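Side-chain contacts in 5-oxoprolinase subunit A (Thermus thermophilus, PDB 2DFA), which probably catalyses, as one subunit of a three-protein complex, the ATP-driven cleavage of 5-oxoproline to L-glutamate: residues G203-L208 with V213-D218; R168-S173 with A193-R198; L141-G146 with E151-A156; L5-G10 with R22-L27. One frame throughout, in Å; residues are numbered along the deposited sequence. Where two conformers were deposited one is given.

Interaction 1 (G203-L208 with V213-D218)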
# COMPACT_ATOMS: atom_id res chain seq x y z
N GLY A 203 -34.77 15.29 23.31
CA GLY A 203 -33.90 14.23 23.80
C GLY A 203 -34.51 12.84 23.60
O GLY A 203 -34.25 11.90 24.35
N LYS A 204 -35.37 12.74 22.57
CA LYS A 204 -35.98 11.45 22.27
C LYS A 204 -36.13 11.23 20.76
O LYS A 204 -36.14 12.16 19.96
CB LYS A 204 -37.36 11.42 22.93
CG LYS A 204 -37.29 11.17 24.44
CD LYS A 204 -38.67 11.15 25.09
CE LYS A 204 -38.62 10.72 26.56
NZ LYS A 204 -37.73 11.62 27.30
N VAL A 205 -36.20 9.95 20.38
CA VAL A 205 -36.47 9.62 18.99
C VAL A 205 -37.43 8.43 18.87
O VAL A 205 -37.43 7.50 19.66
CB VAL A 205 -35.14 9.29 18.31
CG1 VAL A 205 -34.62 7.96 18.84
CG2 VAL A 205 -35.34 9.19 16.80
N GLU A 206 -38.31 8.50 17.85
CA GLU A 206 -39.18 7.37 17.59
C GLU A 206 -38.38 6.08 17.46
O GLU A 206 -37.26 6.04 16.96
CB GLU A 206 -39.95 7.64 16.29
CG GLU A 206 -41.13 6.69 16.08
CD GLU A 206 -41.71 6.91 14.70
OE1 GLU A 206 -41.52 7.98 14.15
OE2 GLU A 206 -42.38 5.99 14.20
N ALA A 207 -38.96 4.98 17.98
CA ALA A 207 -38.32 3.69 17.82
C ALA A 207 -39.01 2.87 16.73
O ALA A 207 -40.22 2.86 16.57
CB ALA A 207 -38.39 2.95 19.16
N LEU A 208 -38.17 2.19 15.93
CA LEU A 208 -38.70 1.40 14.82
C LEU A 208 -39.64 0.28 15.31
O LEU A 208 -40.64 -0.05 14.68
CB LEU A 208 -37.51 0.82 14.06
CG LEU A 208 -37.90 -0.06 12.86
CD1 LEU A 208 -38.74 0.71 11.84
CD2 LEU A 208 -36.67 -0.58 12.10
N VAL A 213 -37.48 6.20 22.26
CA VAL A 213 -36.39 5.97 23.19
C VAL A 213 -35.63 7.27 23.48
O VAL A 213 -35.64 8.20 22.67
CB VAL A 213 -35.40 4.91 22.64
CG1 VAL A 213 -34.87 5.34 21.28
CG2 VAL A 213 -34.25 4.69 23.61
N ALA A 214 -34.99 7.33 24.64
CA ALA A 214 -34.23 8.51 25.03
C ALA A 214 -32.88 8.54 24.33
O ALA A 214 -32.25 7.50 24.13
CB ALA A 214 -34.04 8.53 26.54
N VAL A 215 -32.44 9.73 23.97
CA VAL A 215 -31.16 9.92 23.31
C VAL A 215 -30.63 11.31 23.59
O VAL A 215 -31.34 12.31 23.42
CB VAL A 215 -31.26 9.73 21.77
CG1 VAL A 215 -31.47 8.27 21.43
CG2 VAL A 215 -32.40 10.58 21.22
N ARG A 216 -29.38 11.39 24.04
CA ARG A 216 -28.77 12.67 24.33
C ARG A 216 -27.77 12.90 23.21
O ARG A 216 -26.78 12.18 23.08
CB ARG A 216 -28.07 12.65 25.69
CG ARG A 216 -28.00 14.02 26.36
CD ARG A 216 -26.63 14.67 26.23
NE ARG A 216 -25.64 14.00 27.06
CZ ARG A 216 -25.72 13.90 28.39
NH1 ARG A 216 -26.74 14.43 29.04
NH2 ARG A 216 -24.76 13.27 29.07
N ALA A 217 -28.04 13.90 22.38
CA ALA A 217 -27.19 14.20 21.25
C ALA A 217 -26.27 15.40 21.44
O ALA A 217 -26.68 16.55 21.26
CB ALA A 217 -28.05 14.41 20.01
N ASP A 218 -25.01 15.14 21.80
CA ASP A 218 -24.05 16.23 21.94
C ASP A 218 -23.69 16.60 20.51
O ASP A 218 -23.43 17.76 20.20
CB ASP A 218 -22.79 15.76 22.69
CG ASP A 218 -23.07 15.42 24.15
OD1 ASP A 218 -23.90 16.12 24.77
OD2 ASP A 218 -22.44 14.48 24.68

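Interaction 2 (R168-S173 with A193-R198)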
# COMPACT_ATOMS: atom_id res chain seq x y z
N ARG A 168 -30.50 7.34 11.00
CA ARG A 168 -30.62 5.92 11.31
C ARG A 168 -31.77 5.64 12.26
O ARG A 168 -32.02 6.42 13.17
CB ARG A 168 -29.31 5.41 11.93
CG ARG A 168 -28.12 5.44 10.99
CD ARG A 168 -28.33 4.48 9.82
NE ARG A 168 -28.42 3.09 10.28
CZ ARG A 168 -27.42 2.42 10.83
NH1 ARG A 168 -26.24 3.00 11.00
NH2 ARG A 168 -27.59 1.17 11.23
N ALA A 169 -32.47 4.53 12.04
CA ALA A 169 -33.59 4.16 12.89
C ALA A 169 -33.05 3.57 14.19
O ALA A 169 -31.98 2.95 14.22
CB ALA A 169 -34.48 3.15 12.19
N TYR A 170 -33.80 3.78 15.27
CA TYR A 170 -33.44 3.28 16.58
C TYR A 170 -34.42 2.20 17.03
O TYR A 170 -35.56 2.16 16.57
CB TYR A 170 -33.45 4.40 17.62
CG TYR A 170 -32.25 5.31 17.57
CD1 TYR A 170 -32.03 6.16 16.48
CD2 TYR A 170 -31.33 5.34 18.62
CE1 TYR A 170 -30.92 7.01 16.44
CE2 TYR A 170 -30.22 6.19 18.59
CZ TYR A 170 -30.03 7.02 17.51
OH TYR A 170 -28.93 7.85 17.48
N LEU A 171 -33.97 1.33 17.93
CA LEU A 171 -34.82 0.28 18.46
C LEU A 171 -35.13 0.64 19.91
O LEU A 171 -34.42 1.46 20.51
CB LEU A 171 -34.10 -1.07 18.40
CG LEU A 171 -33.62 -1.55 17.03
CD1 LEU A 171 -32.93 -2.89 17.19
CD2 LEU A 171 -34.80 -1.67 16.07
N ARG A 172 -36.18 0.05 20.48
CA ARG A 172 -36.54 0.35 21.86
C ARG A 172 -35.36 0.15 22.82
O ARG A 172 -35.27 0.82 23.85
CB ARG A 172 -37.72 -0.52 22.31
CG ARG A 172 -39.03 -0.16 21.63
CD ARG A 172 -40.18 -0.94 22.25
NE ARG A 172 -40.39 -0.60 23.66
CZ ARG A 172 -40.80 0.59 24.09
NH1 ARG A 172 -41.06 1.56 23.23
NH2 ARG A 172 -40.96 0.80 25.39
N SER A 173 -34.47 -0.77 22.47
CA SER A 173 -33.29 -1.05 23.29
C SER A 173 -32.42 0.19 23.45
O SER A 173 -31.62 0.28 24.39
CB SER A 173 -32.47 -2.17 22.66
OG SER A 173 -31.98 -1.79 21.39
N ALA A 193 -34.45 15.65 9.31
CA ALA A 193 -34.45 16.93 9.99
C ALA A 193 -35.46 16.94 11.14
O ALA A 193 -35.23 17.47 12.22
CB ALA A 193 -34.83 18.00 8.97
N ARG A 194 -36.64 16.35 10.86
CA ARG A 194 -37.66 16.20 11.89
C ARG A 194 -37.10 15.47 13.12
O ARG A 194 -37.25 15.89 14.26
CB ARG A 194 -38.81 15.40 11.28
CG ARG A 194 -40.13 15.63 12.03
CD ARG A 194 -41.22 14.63 11.63
NE ARG A 194 -41.10 14.22 10.22
CZ ARG A 194 -41.32 15.16 9.29
NH1 ARG A 194 -41.58 16.40 9.66
NH2 ARG A 194 -41.34 14.82 8.00
N ARG A 195 -36.48 14.31 12.84
CA ARG A 195 -35.89 13.52 13.92
C ARG A 195 -34.78 14.29 14.64
O ARG A 195 -34.65 14.27 15.86
CB ARG A 195 -35.32 12.24 13.30
CG ARG A 195 -36.41 11.32 12.74
CD ARG A 195 -35.85 10.21 11.85
NE ARG A 195 -34.96 9.32 12.60
CZ ARG A 195 -35.52 8.28 13.25
NH1 ARG A 195 -36.83 8.10 13.19
NH2 ARG A 195 -34.75 7.42 13.91
N ALA A 196 -33.94 14.98 13.84
CA ALA A 196 -32.86 15.76 14.44
C ALA A 196 -33.38 16.76 15.47
O ALA A 196 -32.89 16.85 16.59
CB ALA A 196 -32.13 16.49 13.31
N LEU A 197 -34.37 17.57 15.05
CA LEU A 197 -34.97 18.54 15.97
C LEU A 197 -35.42 17.85 17.26
O LEU A 197 -35.17 18.31 18.37
CB LEU A 197 -36.19 19.15 15.28
CG LEU A 197 -35.94 20.54 14.68
CD1 LEU A 197 -37.22 21.18 14.16
CD2 LEU A 197 -35.35 21.52 15.69
N ARG A 198 -36.15 16.74 17.08
CA ARG A 198 -36.67 15.99 18.21
C ARG A 198 -35.56 15.59 19.18
O ARG A 198 -35.67 15.74 20.39
CB ARG A 198 -37.37 14.74 17.67
CG ARG A 198 -38.18 14.01 18.73
CD ARG A 198 -39.65 14.48 18.77
NE ARG A 198 -40.28 14.11 20.05
CZ ARG A 198 -40.59 12.81 20.22
NH1 ARG A 198 -40.30 11.94 19.27
NH2 ARG A 198 -41.20 12.41 21.34
O HOH W 1 -36.18 4.95 14.69

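Interaction 3 (L141-G146 with E151-A156)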
# COMPACT_ATOMS: atom_id res chain seq x y z
N LEU A 141 -13.51 12.22 23.04
CA LEU A 141 -13.71 11.08 22.17
C LEU A 141 -15.20 10.96 21.89
O LEU A 141 -16.01 10.96 22.82
CB LEU A 141 -13.20 9.80 22.84
CG LEU A 141 -13.22 8.49 22.05
CD1 LEU A 141 -12.44 8.65 20.75
CD2 LEU A 141 -12.62 7.37 22.90
N VAL A 142 -15.55 10.91 20.61
CA VAL A 142 -16.95 10.78 20.20
C VAL A 142 -17.30 9.30 20.27
O VAL A 142 -16.60 8.45 19.70
CB VAL A 142 -17.15 11.30 18.75
CG1 VAL A 142 -18.58 11.06 18.29
CG2 VAL A 142 -16.81 12.77 18.70
N VAL A 143 -18.39 8.98 20.97
CA VAL A 143 -18.79 7.59 21.12
C VAL A 143 -20.28 7.36 20.94
O VAL A 143 -21.07 8.31 20.89
CB VAL A 143 -18.42 7.05 22.53
CG1 VAL A 143 -17.00 7.43 22.88
CG2 VAL A 143 -19.39 7.61 23.56
N LEU A 144 -20.66 6.09 20.84
CA LEU A 144 -22.06 5.71 20.72
C LEU A 144 -22.51 5.45 22.15
O LEU A 144 -21.93 4.62 22.85
CB LEU A 144 -22.21 4.43 19.89
CG LEU A 144 -22.79 4.60 18.49
CD1 LEU A 144 -23.00 3.22 17.86
CD2 LEU A 144 -24.11 5.35 18.56
N PRO A 145 -23.55 6.16 22.60
CA PRO A 145 -24.05 5.98 23.97
C PRO A 145 -24.56 4.56 24.25
O PRO A 145 -25.13 3.91 23.38
CB PRO A 145 -25.14 7.04 24.08
CG PRO A 145 -25.65 7.14 22.67
CD PRO A 145 -24.38 7.13 21.86
N GLY A 146 -24.33 4.10 25.48
CA GLY A 146 -24.78 2.78 25.88
C GLY A 146 -23.93 1.61 25.42
O GLY A 146 -24.37 0.46 25.49
N GLU A 151 -18.12 3.10 27.79
CA GLU A 151 -17.61 2.64 29.08
C GLU A 151 -16.10 2.71 29.21
O GLU A 151 -15.58 3.28 30.18
CB GLU A 151 -18.06 1.20 29.33
CG GLU A 151 -19.53 1.03 29.62
CD GLU A 151 -19.90 -0.42 29.89
OE1 GLU A 151 -19.19 -1.07 30.70
OE2 GLU A 151 -20.88 -0.91 29.29
N GLU A 152 -15.39 2.13 28.25
CA GLU A 152 -13.93 2.13 28.32
C GLU A 152 -13.37 3.54 28.20
O GLU A 152 -12.36 3.87 28.83
CB GLU A 152 -13.35 1.24 27.22
CG GLU A 152 -13.69 -0.24 27.39
CD GLU A 152 -13.28 -0.78 28.75
OE1 GLU A 152 -12.18 -0.44 29.23
OE2 GLU A 152 -14.05 -1.56 29.34
N ALA A 153 -14.02 4.38 27.40
CA ALA A 153 -13.57 5.76 27.25
C ALA A 153 -13.66 6.47 28.60
O ALA A 153 -12.75 7.20 28.97
CB ALA A 153 -14.44 6.48 26.22
N ARG A 154 -14.74 6.23 29.33
CA ARG A 154 -14.91 6.86 30.64
C ARG A 154 -13.93 6.27 31.64
O ARG A 154 -13.34 7.00 32.45
CB ARG A 154 -16.34 6.68 31.14
CG ARG A 154 -17.39 7.46 30.33
CD ARG A 154 -18.79 7.25 30.90
NE ARG A 154 -19.82 7.98 30.16
CZ ARG A 154 -19.97 9.30 30.20
NH1 ARG A 154 -19.17 10.05 30.94
NH2 ARG A 154 -20.94 9.87 29.50
N LYS A 155 -13.74 4.96 31.59
CA LYS A 155 -12.81 4.30 32.51
C LYS A 155 -11.39 4.82 32.28
O LYS A 155 -10.59 4.86 33.21
CB LYS A 155 -12.86 2.78 32.32
CG LYS A 155 -14.10 2.12 32.94
CD LYS A 155 -14.26 0.66 32.52
CE LYS A 155 -13.12 -0.23 33.00
NZ LYS A 155 -13.28 -1.63 32.52
N ALA A 156 -11.09 5.21 31.04
CA ALA A 156 -9.76 5.72 30.70
C ALA A 156 -9.56 7.14 31.22
O ALA A 156 -8.44 7.64 31.24
CB ALA A 156 -9.56 5.68 29.18

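Interaction 4 (L5-G10 with R22-L27)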
# COMPACT_ATOMS: atom_id res chain seq x y z
N LEU A 5 -23.05 19.50 14.60
CA LEU A 5 -23.37 18.70 13.43
C LEU A 5 -22.04 18.25 12.87
O LEU A 5 -21.20 19.08 12.51
CB LEU A 5 -24.11 19.56 12.39
CG LEU A 5 -25.62 19.34 12.24
CD1 LEU A 5 -25.87 18.01 11.56
CD2 LEU A 5 -26.29 19.39 13.60
N ASN A 6 -21.82 16.93 12.80
CA ASN A 6 -20.56 16.42 12.28
C ASN A 6 -20.74 15.52 11.06
O ASN A 6 -21.77 14.87 10.89
CB ASN A 6 -19.80 15.67 13.38
CG ASN A 6 -20.23 14.21 13.50
OD1 ASN A 6 -19.84 13.37 12.69
ND2 ASN A 6 -21.03 13.91 14.52
N ALA A 7 -19.72 15.51 10.21
CA ALA A 7 -19.74 14.68 9.02
C ALA A 7 -18.31 14.25 8.70
O ALA A 7 -17.35 14.96 9.03
CB ALA A 7 -20.32 15.46 7.85
N ASP A 8 -18.18 13.10 8.06
CA ASP A 8 -16.85 12.62 7.69
C ASP A 8 -16.42 13.43 6.48
O ASP A 8 -17.26 13.90 5.71
CB ASP A 8 -16.89 11.13 7.33
CG ASP A 8 -17.47 10.27 8.44
OD1 ASP A 8 -17.21 10.57 9.63
OD2 ASP A 8 -18.17 9.29 8.12
N ALA A 9 -15.11 13.58 6.32
CA ALA A 9 -14.57 14.34 5.20
C ALA A 9 -13.09 14.02 4.98
O ALA A 9 -12.49 13.28 5.76
CB ALA A 9 -14.73 15.83 5.46
N GLY A 10 -12.53 14.58 3.91
CA GLY A 10 -11.13 14.36 3.59
C GLY A 10 -10.80 12.90 3.29
O GLY A 10 -9.68 12.45 3.51
N ARG A 22 -16.83 19.96 -0.29
CA ARG A 22 -17.16 21.34 -0.65
C ARG A 22 -18.61 21.70 -0.31
O ARG A 22 -18.89 22.82 0.11
CB ARG A 22 -16.92 21.56 -2.14
CG ARG A 22 -15.48 21.37 -2.57
CD ARG A 22 -15.42 20.87 -4.01
NE ARG A 22 -16.14 19.60 -4.15
CZ ARG A 22 -16.30 18.95 -5.29
NH1 ARG A 22 -15.80 19.44 -6.42
NH2 ARG A 22 -16.97 17.80 -5.32
N GLU A 23 -19.52 20.76 -0.50
CA GLU A 23 -20.93 20.99 -0.23
C GLU A 23 -21.30 20.79 1.24
O GLU A 23 -22.19 21.46 1.76
CB GLU A 23 -21.79 20.07 -1.09
CG GLU A 23 -21.64 20.27 -2.60
CD GLU A 23 -20.24 19.96 -3.10
OE1 GLU A 23 -19.74 18.84 -2.83
OE2 GLU A 23 -19.63 20.83 -3.76
N ILE A 24 -20.60 19.88 1.90
CA ILE A 24 -20.88 19.57 3.30
C ILE A 24 -20.28 20.52 4.34
O ILE A 24 -20.94 20.85 5.32
CB ILE A 24 -20.41 18.12 3.64
CG1 ILE A 24 -21.28 17.11 2.90
CG2 ILE A 24 -20.49 17.89 5.14
CD1 ILE A 24 -22.70 17.01 3.42
N PHE A 25 -19.04 20.96 4.13
CA PHE A 25 -18.38 21.84 5.10
C PHE A 25 -19.15 23.10 5.49
O PHE A 25 -19.13 23.50 6.65
CB PHE A 25 -17.00 22.23 4.59
CG PHE A 25 -15.94 21.20 4.88
CD1 PHE A 25 -16.15 19.87 4.56
CD2 PHE A 25 -14.73 21.57 5.46
CE1 PHE A 25 -15.16 18.91 4.81
CE2 PHE A 25 -13.74 20.62 5.71
CZ PHE A 25 -13.95 19.29 5.39
N PRO A 26 -19.83 23.75 4.54
CA PRO A 26 -20.57 24.96 4.92
C PRO A 26 -21.83 24.67 5.75
O PRO A 26 -22.48 25.59 6.23
CB PRO A 26 -20.89 25.60 3.57
CG PRO A 26 -21.07 24.41 2.68
CD PRO A 26 -19.92 23.51 3.08
N LEU A 27 -22.14 23.39 5.92
CA LEU A 27 -23.33 22.99 6.68
C LEU A 27 -23.05 22.41 8.07
O LEU A 27 -23.92 22.47 8.95
CB LEU A 27 -24.11 21.96 5.87
CG LEU A 27 -24.45 22.30 4.42
CD1 LEU A 27 -25.07 21.08 3.74
CD2 LEU A 27 -25.40 23.49 4.37

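Interaction 1 (G203-L208 with V213-D218)
Val-205 and Val-213 face each other as an antiparallel hydrogen-bonded pair. Val-205 N gives its hydrogen to Val-213 O at 2.9 Å, and Val-213 N returns one to Val-205 O at 2.9 Å. Their side chains lie alongside each other, pointing the same way, with CG1 of Val-205 3.6 Å from CG1 of Val-213. Matching chi1 angles (70° and 57°) set both CG1 methyls between the backbone N and the carbonyl carbon, where they meet. Because Val-213 was modelled in two conformers, this methyl contact is less certain than the backbone bonds.

The next pair, Lys-204 with Ala-214, is non-hydrogen-bonded, and its CA atoms come to 4.4 Å. Here the backbone adds a CA-H...O contact from Lys-204 CA to Val-213 O at 3.3 Å. Beyond it, Val-215 N binds Gly-203 O at 2.9 Å, with an N-H...O angle of 172°. Val-215 also lays CG2 over the backbone of Lys-204, 3.8 Å from its C atom.

Gly-203, at positive phi, is where the chain leaves helix 189-201 to enter the hairpin. Tyr-170 touches both Val-205 and Val-215, while Arg-195 and Met-199 of the helix also meet Val-205. Backbone bonds therefore set the pairing of this short hairpin, and Val-205 and Val-215 supply an apolar surface for Tyr-170 and, at Val-205, for helix 189-201.

Interaction 2 (R168-S173 with A193-R198)
Arg-195 reaches from its helix to the loop backbone and gives the one direct hydrogen bond of this contact, from NH2 to Arg-168 O at 3.0 Å. Its chain bends at chi3 (62°), which helps bring NH2 to the loop. The bond is bent, with an N-H...O angle of 135°. The donor stands above the carbonyl plane, and the oxygen is tilted from the guanidinium plane.

A second polar link runs through a water, which accepts from Arg-195 NH2 at 3.0 Å and from Tyr-170 N at 2.7 Å. This water lies at the guanidinium edge, in its plane. NE of the same arginine makes a weak hydrogen bond to Pro-166 O, so the group is tied to the loop at more than one point.

The remaining touch is a van der Waals one: NH2 of Arg-195 lies near the plane of the Tyr-170 ring, at its CD1 edge, 3.9 Å from CD1, the two planes 35° apart. The hydroxyl of Tyr-170 is held separately by Phe-165 N. With an alanine in place of Arg-195, the Arg-168 carbonyl and the bridging water would probably lose their shared donor, leaving the loop less firmly tied to the helix.

The arrangement belongs to a long beta-to-alpha connection, in which the loop leaving strand 160-164 is fastened to helix 189-201, consistent with an irregular beta/alpha-barrel fold.

Interaction 3 (L141-G146 with E151-A156)
OE2 of Glu-152 is gripped from two sources: Lys-155 NZ, one helical turn on, forms a hydrogen-bonded salt bridge at 3.3 Å, and Arg-122 NH1 makes a salt bridge to it as well. The lysine meets the oxygen on its syn side, 19° out of the carboxylate plane. Arg-122 also pairs with OE1 of Glu-151, so this charged flank of helix 148-155 is tied to the start of helix 122-135.

The contact with the strand is made by a different residue of that helix and is wholly apolar. CB of Ala-153 points at the strand and meets CD2 of Leu-141 at 3.9 Å; CG1 of Val-143 approaches the same methyl more loosely, at 4.3 Å. In Leu-141, CG anti to the backbone N (chi1 -176°), together with chi2 at 56°, brings CD2 to the alanine. The small alanine is consistent with the close approach of the backbones, the CA atoms of Leu-141 and Ala-153 being 7.4 Å apart. All three residues are buried. Tyr-149 packs on both Leu-141 and Val-143, and Val-160 of the next strand touches Ala-153.

Strand 141-143, helix 148-155 and strand 160-164 form a beta-alpha-beta crossover, the two strands being parallel neighbours, and this contact seats the helix on its first strand.

Interaction 4 (L5-G10 with R22-L27)
On the strand side this helix-to-strand contact is made by nothing larger than a methyl: Ala-7 meets Ile-24, and Ala-9 meets Phe-25. The sound member is Ala-7 CB against Ile-24 CG2 at 3.6 Å. CG2 is the branch that touches because, with chi1 at -68°, it lies anti to the backbone N. The small partner is consistent with the close approach of the chains, the CA atoms of Ala-7 and Ile-24 being 7.6 Å apart.

Ala-9 CB lies at the edge of the Phe-25 ring, near its plane, beside CE1 and CZ. The modelled separation from CE1 is too short for two carbons and is doubtful, so only the neighbourhood can be relied on. Behind this layer, Phe-25 packs against Leu-51 and Ala-52 of helix 42-54, and Ile-24 against Ala-233 of helix 229-241. A backbone bond from Leu-27 N to Ile-24 O, 2.9 Å long, turns the chain after Ile-24.

Asn-6 and Asp-8 point away from this apolar layer. Asn-6 OD1 bonds Asn-32 and Lys-109, and Asp-8 OD1 also bonds Asn-32. Asp-8 may, with His-62 and His-111, frame a vacant metal site, though this is unconfirmed. The strand thus divides its chemistry: buried hydrocarbon joins it to the segment 22-27, while Asn-6 and Asp-8, whose CB atoms point away, share Asn-32 as a hydrogen-bond partner.

Overall arrangement
Along the chain the contacts come in the order 4, 3, 2, 1, each closing before the next opens. Interactions 3 and 4 both reach the parallel sheet, each within its own beta-alpha-beta unit, yet their centres lie about 24 Å apart on opposite sides of the chain's centre. Interactions 1 and 2 form one cluster, centres about 6 Å apart: helix 189-201 leads directly into strand 204-206, and Leu-208 N probably bonds Tyr-170 O at 2.7 Å. That cluster stands about 18 to 23 Å from the other two contacts, centre to centre. Sheet-to-helix seating is thus spread across the core, while the two-stranded hairpin and the long loop pack on each other at one side.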